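Local structure of putative branched-chain amino acid transport system substrate-binding protein (Rhodopseudomonas palustris, 3TX6) at residues I141-S146 with E170-P175; E239-A244 with L351-G356; L265-A270 with F283-F288; E295-V300 with K318-E323. The protein probably serves as the periplasmic solute-binding component of an ABC transporter, binding aromatic acids related to p-coumaric acid for uptake, and is seen here holding 3-(4-hydroxyphenyl)pyruvic acid. All blocks are in the same frame, centred on the assembly; numbering follows the deposited sequence.

Contact 1: I141-S146 with E170-P175; sequences IGYSDS and ERFARP. With ENO (3-(4-hydroxy-phenyl)pyruvic acid), chain D.
Asp145 OD2 is gripped by the guanidinium of Arg174: NE donates to its syn lone pair at 2.7 Å, OD2 lying almost in the guanidinium plane, and NH1 adds a weak bond at 3.1 Å. NH1 is shared with the bound 3-(4-hydroxyphenyl)pyruvic acid, whose carboxylate takes Arg174 NH1 on O2 (2.7 Å) and Arg174 NH2 on O1 (2.9 Å). Tyr143 backs the arginine. Arg174 CG sits over the centre of the Tyr143 ring, 3.8 Å from its centroid, while Tyr143 CE2 lies over one guanidinium face; Tyr143 OH is bonded to Ser199. The tyrosine also turns an edge to the face of Phe172 in an offset edge-to-face pair, planes at 62°. The parallel strands 137-143 and 165-172 that carry the two rings, part of a beta-alpha-beta unit, pair through Gly142 N to Glu170 O and Phe172 N to Gly142 O, and Arg171 NH1, also bridged to Asp149, reaches Tyr143 O at 3.0 Å. A leucine in place of Arg174 would probably leave both the ligand carboxylate and Asp145 without their cationic mate. Asp145 thus probably acts as a second-shell carboxylate holding in place the arginine, whose charge is likely to favour an ionised acid in the pocket.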
loop_
_atom_site.group_PDB
_atom_site.type_symbol
_atom_site.label_atom_id
_atom_site.label_comp_id
_atom_site.label_asym_id
_atom_site.label_seq_id
_atom_site.Cartn_x
_atom_site.Cartn_y
_atom_site.Cartn_z
ATOM N N ILE A 141 6.322 -10.398 -14.838
ATOM C CA ILE A 141 6.174 -11.526 -13.939
ATOM C C ILE A 141 5.464 -10.996 -12.705
ATOM O O ILE A 141 5.971 -10.103 -12.026
ATOM C CB ILE A 141 7.517 -12.251 -13.589
ATOM C CG1 ILE A 141 7.169 -13.499 -12.797
ATOM C CG2 ILE A 141 8.559 -11.339 -12.928
ATOM C CD1 ILE A 141 8.277 -14.524 -12.605
ATOM N N GLY A 142 4.306 -11.556 -12.429
ATOM C CA GLY A 142 3.511 -11.116 -11.277
ATOM C C GLY A 142 2.500 -12.149 -10.809
ATOM O O GLY A 142 2.340 -13.221 -11.393
ATOM N N TYR A 143 1.818 -11.842 -9.714
ATOM C CA TYR A 143 0.852 -12.803 -9.164
ATOM C C TYR A 143 -0.263 -13.125 -10.112
ATOM O O TYR A 143 -0.742 -12.265 -10.874
ATOM C CB TYR A 143 0.178 -12.324 -7.873
ATOM C CG TYR A 143 1.084 -12.003 -6.711
ATOM C CD1 TYR A 143 2.134 -12.831 -6.350
ATOM C CD2 TYR A 143 0.800 -10.928 -5.889
ATOM C CE1 TYR A 143 2.921 -12.534 -5.258
ATOM C CE2 TYR A 143 1.581 -10.622 -4.805
ATOM C CZ TYR A 143 2.631 -11.452 -4.462
ATOM O OH TYR A 143 3.410 -11.150 -3.381
ATOM N N SER A 144 -0.738 -14.362 -9.983
ATOM C CA SER A 144 -1.942 -14.855 -10.665
ATOM C C SER A 144 -3.197 -14.532 -9.829
ATOM O O SER A 144 -3.987 -15.403 -9.488
ATOM C CB SER A 144 -1.818 -16.360 -10.936
ATOM O OG SER A 144 -1.520 -17.069 -9.751
ATOM N N ASP A 145 -3.356 -13.275 -9.447
ATOM C CA ASP A 145 -4.580 -12.839 -8.725
ATOM C C ASP A 145 -4.833 -11.339 -9.001
ATOM O O ASP A 145 -4.154 -10.763 -9.832
ATOM C CB ASP A 145 -4.494 -13.201 -7.235
ATOM C CG ASP A 145 -3.494 -12.354 -6.437
ATOM O OD1 ASP A 145 -2.984 -11.351 -6.923
ATOM O OD2 ASP A 145 -3.165 -12.761 -5.313
ATOM N N SER A 146 -5.784 -10.737 -8.296
ATOM C CA SER A 146 -6.238 -9.373 -8.594
ATOM C C SER A 146 -5.095 -8.357 -8.569
ATOM O O SER A 146 -5.028 -7.484 -9.432
ATOM C CB SER A 146 -7.370 -8.952 -7.652
ATOM O OG SER A 146 -6.994 -9.085 -6.292
ATOM N N GLU A 170 4.315 -13.638 -17.606
ATOM C CA GLU A 170 4.315 -14.829 -16.774
ATOM C C GLU A 170 3.720 -14.512 -15.415
ATOM O O GLU A 170 3.873 -13.391 -14.888
ATOM C CB GLU A 170 5.746 -15.328 -16.594
ATOM C CG GLU A 170 6.445 -15.727 -17.919
ATOM C CD GLU A 170 5.906 -17.036 -18.473
ATOM O OE1 GLU A 170 5.600 -17.946 -17.652
ATOM O OE2 GLU A 170 5.805 -17.158 -19.710
ATOM N N ARG A 171 3.058 -15.514 -14.860
ATOM C CA ARG A 171 2.439 -15.432 -13.539
ATOM C C ARG A 171 2.966 -16.490 -12.573
ATOM O O ARG A 171 3.439 -17.538 -12.979
ATOM C CB ARG A 171 0.912 -15.530 -13.673
ATOM C CG ARG A 171 0.289 -14.472 -14.615
ATOM C CD ARG A 171 0.484 -13.005 -14.209
ATOM N NE ARG A 171 -0.361 -12.157 -15.065
ATOM C CZ ARG A 171 -1.516 -11.576 -14.721
ATOM N NH1 ARG A 171 -2.008 -11.645 -13.466
ATOM N NH2 ARG A 171 -2.202 -10.917 -15.648
ATOM N N PHE A 172 2.857 -16.203 -11.280
ATOM C CA PHE A 172 3.121 -17.214 -10.228
ATOM C C PHE A 172 2.138 -16.955 -9.106
ATOM O O PHE A 172 1.575 -15.841 -9.055
ATOM C CB PHE A 172 4.566 -17.191 -9.740
ATOM C CG PHE A 172 5.015 -15.929 -9.051
ATOM C CD1 PHE A 172 5.285 -14.770 -9.758
ATOM C CD2 PHE A 172 5.251 -15.926 -7.674
ATOM C CE1 PHE A 172 5.784 -13.644 -9.118
ATOM C CE2 PHE A 172 5.742 -14.796 -7.034
ATOM C CZ PHE A 172 6.032 -13.656 -7.753
ATOM N N ALA A 173 1.907 -17.980 -8.277
ATOM C CA ALA A 173 1.075 -17.868 -7.079
ATOM C C ALA A 173 1.876 -17.433 -5.852
ATOM O O ALA A 173 3.086 -17.732 -5.738
ATOM C CB ALA A 173 0.347 -19.165 -6.813
ATOM N N ARG A 174 1.205 -16.663 -4.968
ATOM C CA ARG A 174 1.839 -16.127 -3.756
ATOM C C ARG A 174 2.690 -17.150 -3.000
ATOM O O ARG A 174 3.797 -16.826 -2.562
ATOM C CB ARG A 174 0.796 -15.521 -2.794
ATOM C CG ARG A 174 0.183 -14.244 -3.325
ATOM C CD ARG A 174 -0.966 -13.726 -2.458
ATOM N NE ARG A 174 -1.573 -12.610 -3.175
ATOM C CZ ARG A 174 -1.289 -11.327 -2.974
ATOM N NH1 ARG A 174 -1.854 -10.435 -3.745
ATOM N NH2 ARG A 174 -0.446 -10.930 -2.011
ATOM N N PRO A 175 2.162 -18.364 -2.807
ATOM C CA PRO A 175 2.908 -19.364 -2.032
ATOM C C PRO A 175 4.116 -20.041 -2.715
ATOM O O PRO A 175 4.775 -20.863 -2.093
ATOM C CB PRO A 175 1.851 -20.422 -1.722
ATOM C CG PRO A 175 0.542 -19.828 -2.033
ATOM C CD PRO A 175 0.789 -18.823 -3.103
HETATM O O4 ENO D . -1.672 -5.279 -2.144
HETATM C C9 ENO D . 0.424 -3.408 -0.211
HETATM C C8 ENO D . 0.602 -2.062 0.037
HETATM C C7 ENO D . 1.164 -1.216 -0.932
HETATM C C6 ENO D . 1.446 -1.742 -2.178
HETATM C C5 ENO D . 1.290 -3.101 -2.436
HETATM C C4 ENO D . 0.759 -3.955 -1.454
HETATM O O3 ENO D . 1.297 0.135 -0.638
HETATM C C3 ENO D . 0.647 -5.434 -1.693
HETATM C C2 ENO D . -0.653 -5.990 -2.131
HETATM C C1 ENO D . -0.706 -7.417 -2.415
HETATM O O2 ENO D . -1.811 -7.905 -2.732
HETATM O O1 ENO D . 0.338 -8.133 -2.350
HETATM O O HOH W 1 -1.772 -15.914 -5.818
#

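Contact 2: E239-A244 with L351-G356; sequences EGVLMA and LTVKDG
Thr352 OG1 donates a short bond of 2.6 Å to Val241 O, so that a side-chain hydroxyl joins the two backbones where strand 242-245 is just beginning. The hydroxyl lies opposite the backbone N of Thr352 (chi1 -167°), which carries it to the backbone of 239-244, and it approaches Val241 O tilted 29° out of the carbonyl plane. Within the strand, Met243 and Leu351 form a hydrogen-bonded antiparallel pair: Met243 N meets Leu351 O and Leu351 N meets Met243 O, both at 2.8 Å and both in the carbonyl plane, the first clearly bent and the second nearly straight. Before the strand, Gly240 N gives Val353 O a nearly straight bond of 2.9 Å, whereas Val353 N is buried by the contact with no partner in the model. Val241 CG1 packs on Val353 CG2 at 3.5 Å, the two branched side chains meeting at a slant, whereas Leu242 and Thr352 lie side by side and point the same way. At the exposed end, Glu239 OE2 and Lys354 NZ make only a long salt bridge of 3.9 Å.

Farther out, Tyr358 of strand 357-360 touches Met243, Leu351 and Val353, and Leu242 is bonded through its backbone to Ile219 and Gln221 of strand 218-221. Strand 349-354 enters antiparallel beside the last of five parallel strands, and 357-360 follows it at the edge of the mixed sheet in one lobe of a periplasmic binding protein.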
loop_
_atom_site.group_PDB
_atom_site.type_symbol
_atom_site.label_atom_id
_atom_site.label_comp_id
_atom_site.label_asym_id
_atom_site.label_seq_id
_atom_site.Cartn_x
_atom_site.Cartn_y
_atom_site.Cartn_z
ATOM N N GLU A 239 20.772 -4.596 -6.541
ATOM C CA GLU A 239 21.525 -3.415 -6.978
ATOM C C GLU A 239 20.867 -2.847 -8.230
ATOM O O GLU A 239 20.536 -3.585 -9.128
ATOM C CB GLU A 239 22.999 -3.812 -7.217
ATOM C CG GLU A 239 23.932 -2.756 -7.834
ATOM C CD GLU A 239 23.855 -2.664 -9.385
ATOM O OE1 GLU A 239 24.193 -3.626 -10.213
ATOM O OE2 GLU A 239 23.468 -1.559 -9.763
ATOM N N GLY A 240 20.646 -1.527 -8.257
ATOM C CA GLY A 240 20.178 -0.854 -9.480
ATOM C C GLY A 240 18.708 -0.956 -9.779
ATOM O O GLY A 240 18.257 -0.410 -10.790
ATOM N N VAL A 241 17.963 -1.661 -8.912
ATOM C CA VAL A 241 16.524 -1.867 -9.110
ATOM C C VAL A 241 15.899 -0.505 -9.142
ATOM O O VAL A 241 16.434 0.482 -8.522
ATOM C CB VAL A 241 15.912 -2.772 -7.998
ATOM C CG1 VAL A 241 15.821 -2.034 -6.662
ATOM C CG2 VAL A 241 14.537 -3.358 -8.392
ATOM N N LEU A 242 14.808 -0.388 -9.889
ATOM C CA LEU A 242 13.976 0.829 -9.789
ATOM C C LEU A 242 12.689 0.398 -9.130
ATOM O O LEU A 242 12.097 -0.613 -9.502
ATOM C CB LEU A 242 13.660 1.398 -11.174
ATOM C CG LEU A 242 14.786 2.027 -11.986
ATOM C CD1 LEU A 242 15.657 2.996 -11.144
ATOM C CD2 LEU A 242 15.593 0.856 -12.548
HETATM N N MSE A 243 12.232 1.207 -8.192
HETATM C CA MSE A 243 11.124 0.774 -7.333
HETATM C C MSE A 243 10.260 1.950 -7.068
HETATM O O MSE A 243 10.757 3.022 -6.672
HETATM C CB MSE A 243 11.695 0.196 -6.035
HETATM C CG MSE A 243 10.549 -0.036 -5.068
HETATM SE SE MSE A 243 11.153 -0.738 -3.368
HETATM C CE MSE A 243 12.164 -2.360 -3.889
ATOM N N ALA A 244 8.963 1.786 -7.320
ATOM C CA ALA A 244 7.986 2.826 -6.981
ATOM C C ALA A 244 7.807 2.765 -5.477
ATOM O O ALA A 244 7.741 1.666 -4.892
ATOM C CB ALA A 244 6.649 2.586 -7.695
ATOM N N LEU A 351 12.740 5.007 -6.232
ATOM C CA LEU A 351 13.941 4.528 -5.493
ATOM C C LEU A 351 14.772 3.648 -6.323
ATOM O O LEU A 351 14.287 2.885 -7.192
ATOM C CB LEU A 351 13.550 3.715 -4.257
ATOM C CG LEU A 351 12.796 4.401 -3.126
ATOM C CD1 LEU A 351 12.406 3.385 -2.049
ATOM C CD2 LEU A 351 13.661 5.546 -2.642
ATOM N N THR A 352 16.075 3.706 -6.054
ATOM C CA THR A 352 16.942 2.649 -6.502
ATOM C C THR A 352 17.703 2.103 -5.277
ATOM O O THR A 352 17.534 2.595 -4.169
ATOM C CB THR A 352 17.863 3.144 -7.658
ATOM O OG1 THR A 352 18.485 2.036 -8.278
ATOM C CG2 THR A 352 18.926 4.167 -7.173
ATOM N N VAL A 353 18.483 1.046 -5.496
ATOM C CA VAL A 353 19.345 0.437 -4.479
ATOM C C VAL A 353 20.798 0.599 -4.909
ATOM O O VAL A 353 21.180 0.161 -6.005
ATOM C CB VAL A 353 18.968 -1.031 -4.293
ATOM C CG1 VAL A 353 19.957 -1.710 -3.363
ATOM C CG2 VAL A 353 17.564 -1.147 -3.714
ATOM N N LYS A 354 21.587 1.284 -4.058
ATOM C CA LYS A 354 23.024 1.414 -4.269
ATOM C C LYS A 354 23.736 1.148 -2.943
ATOM O O LYS A 354 23.347 1.695 -1.915
ATOM C CB LYS A 354 23.405 2.833 -4.758
ATOM C CG LYS A 354 22.659 3.363 -5.985
ATOM C CD LYS A 354 22.899 2.543 -7.258
ATOM C CE LYS A 354 24.240 2.834 -7.916
ATOM N NZ LYS A 354 24.254 2.183 -9.249
ATOM N N ASP A 355 24.796 0.344 -2.984
ATOM C CA ASP A 355 25.565 -0.032 -1.775
ATOM C C ASP A 355 24.633 -0.586 -0.708
ATOM O O ASP A 355 24.827 -0.336 0.507
ATOM C CB ASP A 355 26.363 1.166 -1.228
ATOM C CG ASP A 355 27.228 1.805 -2.292
ATOM O OD1 ASP A 355 28.162 1.107 -2.756
ATOM O OD2 ASP A 355 26.949 2.973 -2.675
ATOM N N GLY A 356 23.621 -1.332 -1.177
ATOM C CA GLY A 356 22.751 -2.128 -0.312
ATOM C C GLY A 356 21.685 -1.317 0.411
ATOM O O GLY A 356 21.076 -1.821 1.354
#

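Contact 3: L265-A270 with F283-F288; sequences LELNTA and FAAHSF. With ENO (3-(4-hydroxy-phenyl)pyruvic acid), chain D.
Behind the aromatic end of the ligand pocket, helix 282-304 presents His286 to the bound 3-(4-hydroxyphenyl)pyruvic acid and turns another side toward helix 261-275. His286 NE2 is hydrogen-bonded to the ligand phenol oxygen O3 at 2.6 Å, and the edge of the Phe283 ring comes up to ligand C8. The contact between the helices is apolar and centres on Leu267. Its CB stands over the middle of the Phe288 ring, 3.7 Å from the centroid and 2° off the ring normal, a CH-pi contact. Phe288 CG is trans to the backbone N (chi1 -178°), which swings the ring out alongside Leu267 so that the two side chains slide past each other in opposite directions. The leucine then forks: CD1 touches Phe288 CD1 at 3.8 Å, while CD2 presses on the backbone of Ala285, tightly at 3.4 Å from CA, and meets Ala285 CB. The small side chains of Ala284 and Ala285 probably let that branch in so close. Glu266 OE1 approaches the edge of the Phe288 ring at CZ, its charge paired with Lys292. Replacing Phe288 with a serine would probably strip Leu267 CB of the ring face it rests on and open a gap between the helices. The axes of segments 265-270 and 283-288 approach to 10.6 Å at 120°, while helix 21-29 covers Phe283 with Leu23 and Glu27, and Ala284 with Pro26.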
loop_
_atom_site.group_PDB
_atom_site.type_symbol
_atom_site.label_atom_id
_atom_site.label_comp_id
_atom_site.label_asym_id
_atom_site.label_seq_id
_atom_site.Cartn_x
_atom_site.Cartn_y
_atom_site.Cartn_z
ATOM N N LEU A 265 8.723 12.330 8.748
ATOM C CA LEU A 265 9.717 12.418 9.787
ATOM C C LEU A 265 9.167 11.960 11.122
ATOM O O LEU A 265 9.874 11.288 11.899
ATOM C CB LEU A 265 10.259 13.856 9.933
ATOM C CG LEU A 265 11.148 14.375 8.812
ATOM C CD1 LEU A 265 11.394 15.893 9.035
ATOM C CD2 LEU A 265 12.475 13.636 8.770
ATOM N N GLU A 266 7.913 12.307 11.423
ATOM C CA GLU A 266 7.325 11.903 12.697
ATOM C C GLU A 266 7.279 10.390 12.796
ATOM O O GLU A 266 7.727 9.821 13.779
ATOM C CB GLU A 266 5.899 12.469 12.913
ATOM C CG GLU A 266 5.841 13.972 13.131
ATOM C CD GLU A 266 4.441 14.542 13.142
ATOM O OE1 GLU A 266 3.473 13.795 12.879
ATOM O OE2 GLU A 266 4.309 15.755 13.384
ATOM N N LEU A 267 6.698 9.736 11.790
ATOM C CA LEU A 267 6.568 8.283 11.849
ATOM C C LEU A 267 7.934 7.604 11.886
ATOM O O LEU A 267 8.184 6.742 12.712
ATOM C CB LEU A 267 5.821 7.730 10.665
ATOM C CG LEU A 267 5.875 6.211 10.440
ATOM C CD1 LEU A 267 5.308 5.427 11.624
ATOM C CD2 LEU A 267 5.110 5.929 9.150
ATOM N N ASN A 268 8.803 7.976 10.964
ATOM C CA ASN A 268 10.086 7.322 10.904
ATOM C C ASN A 268 10.950 7.525 12.181
ATOM O O ASN A 268 11.579 6.586 12.663
ATOM C CB ASN A 268 10.866 7.735 9.645
ATOM C CG ASN A 268 10.234 7.235 8.383
ATOM O OD1 ASN A 268 9.339 6.397 8.420
ATOM N ND2 ASN A 268 10.745 7.691 7.242
ATOM N N THR A 269 10.966 8.722 12.747
ATOM C CA THR A 269 11.701 8.944 13.993
ATOM C C THR A 269 11.175 7.982 15.067
ATOM O O THR A 269 11.939 7.325 15.756
ATOM C CB THR A 269 11.621 10.419 14.426
ATOM O OG1 THR A 269 12.202 11.217 13.400
ATOM C CG2 THR A 269 12.336 10.616 15.709
ATOM N N ALA A 270 9.863 7.883 15.187
ATOM C CA ALA A 270 9.247 7.050 16.221
ATOM C C ALA A 270 9.542 5.549 15.956
ATOM O O ALA A 270 9.973 4.817 16.842
ATOM C CB ALA A 270 7.756 7.301 16.284
ATOM N N PHE A 283 4.706 0.206 4.463
ATOM C CA PHE A 283 3.519 -0.415 5.092
ATOM C C PHE A 283 3.149 0.225 6.431
ATOM O O PHE A 283 1.979 0.577 6.677
ATOM C CB PHE A 283 3.764 -1.936 5.199
ATOM C CG PHE A 283 4.282 -2.476 3.906
ATOM C CD1 PHE A 283 3.488 -2.436 2.796
ATOM C CD2 PHE A 283 5.597 -2.943 3.775
ATOM C CE1 PHE A 283 3.979 -2.809 1.565
ATOM C CE2 PHE A 283 6.089 -3.349 2.536
ATOM C CZ PHE A 283 5.270 -3.283 1.418
ATOM N N ALA A 284 4.162 0.452 7.283
ATOM C CA ALA A 284 3.946 1.175 8.547
ATOM C C ALA A 284 3.186 2.505 8.263
ATOM O O ALA A 284 2.346 2.942 9.030
ATOM C CB ALA A 284 5.263 1.467 9.238
ATOM N N ALA A 285 3.594 3.173 7.183
ATOM C CA ALA A 285 3.066 4.449 6.810
ATOM C C ALA A 285 1.580 4.390 6.508
ATOM O O ALA A 285 0.883 5.382 6.741
ATOM C CB ALA A 285 3.867 5.007 5.638
ATOM N N HIS A 286 1.076 3.286 5.970
ATOM C CA HIS A 286 -0.353 3.239 5.642
ATOM C C HIS A 286 -1.227 3.253 6.871
ATOM O O HIS A 286 -2.236 3.961 6.870
ATOM C CB HIS A 286 -0.713 2.076 4.734
ATOM C CG HIS A 286 -0.012 2.084 3.415
ATOM N ND1 HIS A 286 0.202 3.213 2.667
ATOM C CD2 HIS A 286 0.534 1.025 2.698
ATOM C CE1 HIS A 286 0.847 2.857 1.521
ATOM N NE2 HIS A 286 1.051 1.536 1.544
ATOM N N SER A 287 -0.898 2.474 7.906
ATOM C CA SER A 287 -1.681 2.558 9.135
ATOM C C SER A 287 -1.507 3.917 9.837
ATOM O O SER A 287 -2.481 4.526 10.276
ATOM C CB SER A 287 -1.460 1.380 10.100
ATOM O OG SER A 287 -0.157 1.327 10.418
ATOM N N PHE A 288 -0.282 4.428 9.899
ATOM C CA PHE A 288 -0.030 5.757 10.445
ATOM C C PHE A 288 -0.882 6.815 9.726
ATOM O O PHE A 288 -1.517 7.656 10.361
ATOM C CB PHE A 288 1.458 6.073 10.343
ATOM C CG PHE A 288 1.857 7.390 10.912
ATOM C CD1 PHE A 288 2.171 7.501 12.263
ATOM C CD2 PHE A 288 1.990 8.503 10.118
ATOM C CE1 PHE A 288 2.591 8.681 12.801
ATOM C CE2 PHE A 288 2.434 9.698 10.666
ATOM C CZ PHE A 288 2.709 9.785 12.007
HETATM O O4 ENO D . -1.672 -5.279 -2.144
HETATM C C9 ENO D . 0.424 -3.408 -0.211
HETATM C C8 ENO D . 0.602 -2.062 0.037
HETATM C C7 ENO D . 1.164 -1.216 -0.932
HETATM C C6 ENO D . 1.446 -1.742 -2.178
HETATM C C5 ENO D . 1.290 -3.101 -2.436
HETATM C C4 ENO D . 0.759 -3.955 -1.454
HETATM O O3 ENO D . 1.297 0.135 -0.638
HETATM C C3 ENO D . 0.647 -5.434 -1.693
HETATM C C2 ENO D . -0.653 -5.990 -2.131
HETATM C C1 ENO D . -0.706 -7.417 -2.415
HETATM O O2 ENO D . -1.811 -7.905 -2.732
HETATM O O1 ENO D . 0.338 -8.133 -2.350
#

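Contact 4: E295-V300 with K318-E323; sequences ERVVPV and KALVSE
Arg296 and Glu323 meet at a slant, the guanidinium and carboxylate planes nearly perpendicular at 86°, where helix 282-304 crosses the end of helix 310-322 in the periplasmic binding protein fold. The guanidinium comes side-on and spends two nitrogens on a single oxygen: NE and NH2 both lie 2.9 Å from Glu323 OE1, which stays close to the guanidinium plane. Seen from the carboxylate, the two bonds differ, for NE uses the anti lone pair of OE1 and NH2 arrives from above the carboxylate plane. The arginine chain bends at both chi2 and chi3 to fold back toward the glutamate, and its NH2 is bonded as well to Lys324 O, just past the helix end.

Beside this polar pair the helices touch through apolar side chains. Ala319 CB fits between Val297 CB and Val300 CG1, 3.8 Å from each, and the axes of segments 295-300 and 318-322 come within 8.8 Å at 122°. Val297 CG1, placed opposite its own carbonyl carbon (chi1 -65°), leans over the backbone of Ala319 and meets Leu320 CD2 at 4.0 Å. Glu323, the first residue to leave the helical conformation, has its side chain bent at chi2 and slides past Val300 in the opposite direction. The carboxylate is thereby pressed against a methyl group, with Val300 CG2 only 3.3 Å from Glu323 OE2.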
loop_
_atom_site.group_PDB
_atom_site.type_symbol
_atom_site.label_atom_id
_atom_site.label_comp_id
_atom_site.label_asym_id
_atom_site.label_seq_id
_atom_site.Cartn_x
_atom_site.Cartn_y
_atom_site.Cartn_z
ATOM N N GLU A 295 -7.636 12.048 12.108
ATOM C CA GLU A 295 -7.465 13.327 12.783
ATOM C C GLU A 295 -8.146 14.503 12.052
ATOM O O GLU A 295 -8.521 15.455 12.716
ATOM C CB GLU A 295 -5.986 13.661 12.976
ATOM C CG GLU A 295 -5.297 12.834 14.035
ATOM C CD GLU A 295 -3.845 13.267 14.181
ATOM O OE1 GLU A 295 -3.514 14.469 14.001
ATOM O OE2 GLU A 295 -3.008 12.451 14.465
ATOM N N ARG A 296 -8.301 14.421 10.731
ATOM C CA ARG A 296 -9.028 15.440 9.938
ATOM C C ARG A 296 -10.531 15.194 9.949
ATOM O O ARG A 296 -11.312 16.145 10.143
ATOM C CB ARG A 296 -8.602 15.444 8.447
ATOM C CG ARG A 296 -7.346 16.203 8.178
ATOM C CD ARG A 296 -7.531 17.715 8.266
ATOM N NE ARG A 296 -8.377 18.353 7.264
ATOM C CZ ARG A 296 -7.983 18.779 6.048
ATOM N NH1 ARG A 296 -6.757 18.609 5.594
ATOM N NH2 ARG A 296 -8.850 19.368 5.266
ATOM N N VAL A 297 -10.954 13.941 9.721
ATOM C CA VAL A 297 -12.360 13.738 9.428
ATOM C C VAL A 297 -13.197 13.528 10.709
ATOM O O VAL A 297 -14.373 13.857 10.755
ATOM C CB VAL A 297 -12.636 12.600 8.440
ATOM C CG1 VAL A 297 -12.076 12.889 7.049
ATOM C CG2 VAL A 297 -12.243 11.228 8.954
ATOM N N VAL A 298 -12.619 12.940 11.737
ATOM C CA VAL A 298 -13.366 12.700 12.976
ATOM C C VAL A 298 -13.856 14.014 13.621
ATOM O O VAL A 298 -15.013 14.067 14.053
ATOM C CB VAL A 298 -12.555 11.809 13.963
ATOM C CG1 VAL A 298 -13.148 11.883 15.393
ATOM C CG2 VAL A 298 -12.481 10.364 13.425
ATOM N N PRO A 299 -12.984 15.051 13.741
ATOM C CA PRO A 299 -13.566 16.284 14.342
ATOM C C PRO A 299 -14.750 16.846 13.553
ATOM O O PRO A 299 -15.681 17.356 14.144
ATOM C CB PRO A 299 -12.373 17.261 14.402
ATOM C CG PRO A 299 -11.167 16.342 14.454
ATOM C CD PRO A 299 -11.523 15.156 13.570
ATOM N N VAL A 300 -14.736 16.697 12.227
ATOM C CA VAL A 300 -15.861 17.113 11.410
ATOM C C VAL A 300 -17.131 16.318 11.776
ATOM O O VAL A 300 -18.199 16.920 12.052
ATOM C CB VAL A 300 -15.554 17.006 9.899
ATOM C CG1 VAL A 300 -16.793 17.348 9.054
ATOM C CG2 VAL A 300 -14.372 17.881 9.523
ATOM N N LYS A 318 -19.110 11.314 4.666
ATOM C CA LYS A 318 -19.214 12.613 4.000
ATOM C C LYS A 318 -17.954 13.466 4.233
ATOM O O LYS A 318 -17.517 14.163 3.319
ATOM C CB LYS A 318 -20.466 13.382 4.444
ATOM C CG LYS A 318 -21.770 12.712 4.065
ATOM C CD LYS A 318 -22.048 12.716 2.575
ATOM C CE LYS A 318 -23.549 12.670 2.271
ATOM N NZ LYS A 318 -23.817 12.631 0.796
ATOM N N ALA A 319 -17.354 13.374 5.414
ATOM C CA ALA A 319 -16.151 14.156 5.730
ATOM C C ALA A 319 -14.942 13.719 4.928
ATOM O O ALA A 319 -14.080 14.541 4.579
ATOM C CB ALA A 319 -15.874 14.140 7.198
ATOM N N LEU A 320 -14.902 12.444 4.566
ATOM C CA LEU A 320 -13.807 11.961 3.698
ATOM C C LEU A 320 -13.759 12.660 2.367
ATOM O O LEU A 320 -12.690 12.803 1.780
ATOM C CB LEU A 320 -13.860 10.429 3.470
ATOM C CG LEU A 320 -13.499 9.528 4.654
ATOM C CD1 LEU A 320 -14.038 8.119 4.441
ATOM C CD2 LEU A 320 -11.985 9.558 4.872
ATOM N N VAL A 321 -14.907 13.115 1.883
ATOM C CA VAL A 321 -14.931 13.796 0.588
ATOM C C VAL A 321 -15.118 15.321 0.699
ATOM O O VAL A 321 -15.012 16.022 -0.316
ATOM C CB VAL A 321 -15.998 13.181 -0.331
ATOM C CG1 VAL A 321 -15.690 11.701 -0.613
ATOM C CG2 VAL A 321 -17.375 13.377 0.280
ATOM N N SER A 322 -15.427 15.833 1.893
ATOM C CA SER A 322 -15.478 17.301 2.106
ATOM C C SER A 322 -14.173 17.910 2.588
ATOM O O SER A 322 -13.875 19.066 2.272
ATOM C CB SER A 322 -16.620 17.712 3.070
ATOM O OG SER A 322 -16.420 17.252 4.400
ATOM N N GLU A 323 -13.367 17.126 3.289
ATOM C CA GLU A 323 -12.091 17.596 3.789
ATOM C C GLU A 323 -11.005 17.358 2.737
ATOM O O GLU A 323 -10.653 16.223 2.439
ATOM C CB GLU A 323 -11.722 16.871 5.081
ATOM C CG GLU A 323 -12.580 17.239 6.267
ATOM C CD GLU A 323 -12.353 18.675 6.730
ATOM O OE1 GLU A 323 -11.183 19.024 7.034
ATOM O OE2 GLU A 323 -13.348 19.445 6.815
#

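Contacts 1 and 2 belong to the same mixed sheet but to different parts of it: contact 1 pairs parallel strands at one edge, contact 2 an antiparallel pair toward the other. Contacts 3 and 4 share helix 282-304, their centres about 21 Å apart. Contact 3 is buried, while contacts 1, 2 and 4 are only partly so. Chemistry follows place. Contact 1 and contact 3 approach the bound acid from its two ends, the first supplying charge for the carboxylate, the second a histidine for the phenol in front of an apolar helix interface. Contact 2 relies mainly on backbone bonds, whereas contact 4, far from the ligand, combines close helix packing with a salt bridge.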